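PDB 7F3H: bifunctional cytochrome P450/NADPH--P450 reductase from Deinococcus aerius, which probably couples NADPH oxidation to the hydroxylation of organic substrates at a heme iron, through a P450 heme domain fused to a reductase. Local coordinates for residues Q122-A127 and D304-Y309. Numbering follows the deposited sequence.
Sequences QMLEVA and DAVPTY
Chi1 of 178° on L124 carries CG out from the helix, opposite the backbone N. Chi1 of 176° on V306 points CG1 at the leucine fork. L124 CD2 and V306 CG1 lie 4.1 Å apart, with the two side chains at about a right angle. The same V306 methyl is 4.4 Å from L124 CD1, so CG1 faces the end of the fork and sits nearer CD2. CD1 alone meets the proline ring, at its CG-CD edge: L124 CD1 is 4.3 Å from P307 CG and about as far from P307 CD. CD2 makes only a loose approach to P307 O, at 4.2 Å. The packing is light. No hydrogen bond joins the two segments, and the buried area is small, 98 Å². The backbones stay well apart, with L124 CA and P307 CA separated by 8.5 Å.

In the cytochrome P450 fold, helix 113-137 corresponds to helix D, and helix 287-300 to helix J. Residues 304-308 end the loop that leads from helix J into the short helix 309-313, probably J'. Y309 begins that helix, and T308 is its N-cap, with its side chain capping a backbone N. The contact thus joins the J-J' loop to helix D, beside helix 408-425. That helix corresponds to helix L, which follows the heme-binding loop. P307 and A127 both touch its L421, so helix L backs both segments. The contact is partly buried, its centre about 22 Å from the centre of the chain. P307 is buried, while V306 is exposed and also touches Q128 of helix D. The Y309 hydroxyl hydrogen-bonds Q113 NE2, tying the short helix to the start of helix D.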
loop_
_atom_site.group_PDB
_atom_site.type_symbol
_atom_site.label_atom_id
_atom_site.label_comp_id
_atom_site.label_asym_id
_atom_site.label_seq_id
_atom_site.Cartn_x
_atom_site.Cartn_y
_atom_site.Cartn_z
ATOM N N GLN A 122 -6.286 -11.308 16.064
ATOM C CA GLN A 122 -5.487 -10.098 16.242
ATOM C C GLN A 122 -6.070 -8.943 15.435
ATOM O O GLN A 122 -6.314 -7.857 15.975
ATOM C CB GLN A 122 -4.032 -10.371 15.856
ATOM C CG GLN A 122 -3.441 -11.588 16.579
ATOM C CD GLN A 122 -2.522 -12.412 15.689
ATOM O OE1 GLN A 122 -2.001 -11.922 14.679
ATOM N NE2 GLN A 122 -2.357 -13.688 16.032
ATOM N N MET A 123 -6.366 -9.174 14.155
ATOM C CA MET A 123 -7.032 -8.140 13.369
ATOM C C MET A 123 -8.321 -7.711 14.060
ATOM O O MET A 123 -8.608 -6.509 14.211
ATOM C CB MET A 123 -7.314 -8.642 11.955
ATOM C CG MET A 123 -6.086 -9.153 11.202
ATOM S SD MET A 123 -6.649 -9.920 9.651
ATOM C CE MET A 123 -5.234 -9.716 8.573
ATOM N N LEU A 124 -9.107 -8.691 14.516
ATOM C CA LEU A 124 -10.375 -8.352 15.145
ATOM C C LEU A 124 -10.143 -7.528 16.399
ATOM O O LEU A 124 -10.845 -6.530 16.640
ATOM C CB LEU A 124 -11.171 -9.621 15.445
ATOM C CG LEU A 124 -12.531 -9.551 16.148
ATOM C CD1 LEU A 124 -13.665 -8.958 15.271
ATOM C CD2 LEU A 124 -12.879 -10.969 16.595
ATOM N N GLU A 125 -9.106 -7.860 17.164
ATOM C CA GLU A 125 -8.889 -7.110 18.392
ATOM C C GLU A 125 -8.733 -5.640 18.065
ATOM O O GLU A 125 -9.314 -4.772 18.733
ATOM C CB GLU A 125 -7.669 -7.635 19.146
ATOM C CG GLU A 125 -7.369 -6.873 20.461
ATOM C CD GLU A 125 -6.051 -7.332 21.100
ATOM O OE1 GLU A 125 -5.808 -8.569 21.186
ATOM O OE2 GLU A 125 -5.245 -6.455 21.490
ATOM N N VAL A 126 -7.951 -5.343 17.020
ATOM C CA VAL A 126 -7.715 -3.949 16.696
ATOM C C VAL A 126 -8.978 -3.329 16.098
ATOM O O VAL A 126 -9.392 -2.233 16.500
ATOM C CB VAL A 126 -6.488 -3.813 15.776
ATOM C CG1 VAL A 126 -6.274 -2.373 15.439
ATOM C CG2 VAL A 126 -5.228 -4.379 16.454
ATOM N N ALA A 127 -9.649 -4.054 15.185
ATOM C CA ALA A 127 -10.823 -3.499 14.519
ATOM C C ALA A 127 -11.883 -3.089 15.543
ATOM O O ALA A 127 -12.431 -1.970 15.482
ATOM C CB ALA A 127 -11.367 -4.506 13.500
ATOM N N ASP A 304 -25.624 -7.768 17.061
ATOM C CA ASP A 304 -24.255 -7.408 17.395
ATOM C C ASP A 304 -23.338 -8.608 17.249
ATOM O O ASP A 304 -22.246 -8.634 17.825
ATOM C CB ASP A 304 -24.179 -6.826 18.811
ATOM C CG ASP A 304 -24.723 -7.774 19.872
ATOM O OD1 ASP A 304 -25.105 -8.914 19.519
ATOM O OD2 ASP A 304 -24.753 -7.394 21.069
ATOM N N ALA A 305 -23.706 -9.527 16.350
ATOM C CA ALA A 305 -22.903 -10.713 16.096
ATOM C C ALA A 305 -21.466 -10.348 15.765
ATOM O O ALA A 305 -21.197 -9.407 15.017
ATOM C CB ALA A 305 -23.509 -11.516 14.947
ATOM N N VAL A 306 -20.550 -11.118 16.326
ATOM C CA VAL A 306 -19.117 -10.919 16.152
ATOM C C VAL A 306 -18.666 -11.866 15.045
ATOM O O VAL A 306 -18.945 -13.066 15.130
ATOM C CB VAL A 306 -18.360 -11.206 17.469
ATOM C CG1 VAL A 306 -16.884 -11.105 17.299
ATOM C CG2 VAL A 306 -18.824 -10.282 18.586
ATOM N N PRO A 307 -17.989 -11.383 14.013
ATOM C CA PRO A 307 -17.603 -12.260 12.909
ATOM C C PRO A 307 -16.466 -13.192 13.312
ATOM O O PRO A 307 -15.772 -12.986 14.316
ATOM C CB PRO A 307 -17.161 -11.284 11.806
ATOM C CG PRO A 307 -16.744 -10.019 12.535
ATOM C CD PRO A 307 -17.604 -9.970 13.789
ATOM N N THR A 308 -16.360 -14.287 12.547
ATOM C CA THR A 308 -15.187 -15.151 12.479
ATOM C C THR A 308 -14.463 -14.898 11.160
ATOM O O THR A 308 -14.908 -14.105 10.321
ATOM C CB THR A 308 -15.546 -16.635 12.540
ATOM O OG1 THR A 308 -16.244 -16.974 11.341
ATOM C CG2 THR A 308 -16.364 -16.986 13.785
ATOM N N TYR A 309 -13.304 -15.553 11.005
ATOM C CA TYR A 309 -12.626 -15.553 9.711
ATOM C C TYR A 309 -13.525 -16.124 8.619
ATOM O O TYR A 309 -13.465 -15.683 7.460
ATOM C CB TYR A 309 -11.307 -16.314 9.810
ATOM C CG TYR A 309 -10.618 -16.553 8.494
ATOM C CD1 TYR A 309 -9.913 -15.535 7.853
ATOM C CD2 TYR A 309 -10.646 -17.813 7.892
ATOM C CE1 TYR A 309 -9.257 -15.761 6.635
ATOM C CE2 TYR A 309 -9.995 -18.043 6.676
ATOM C CZ TYR A 309 -9.307 -17.016 6.062
ATOM O OH TYR A 309 -8.682 -17.254 4.872
#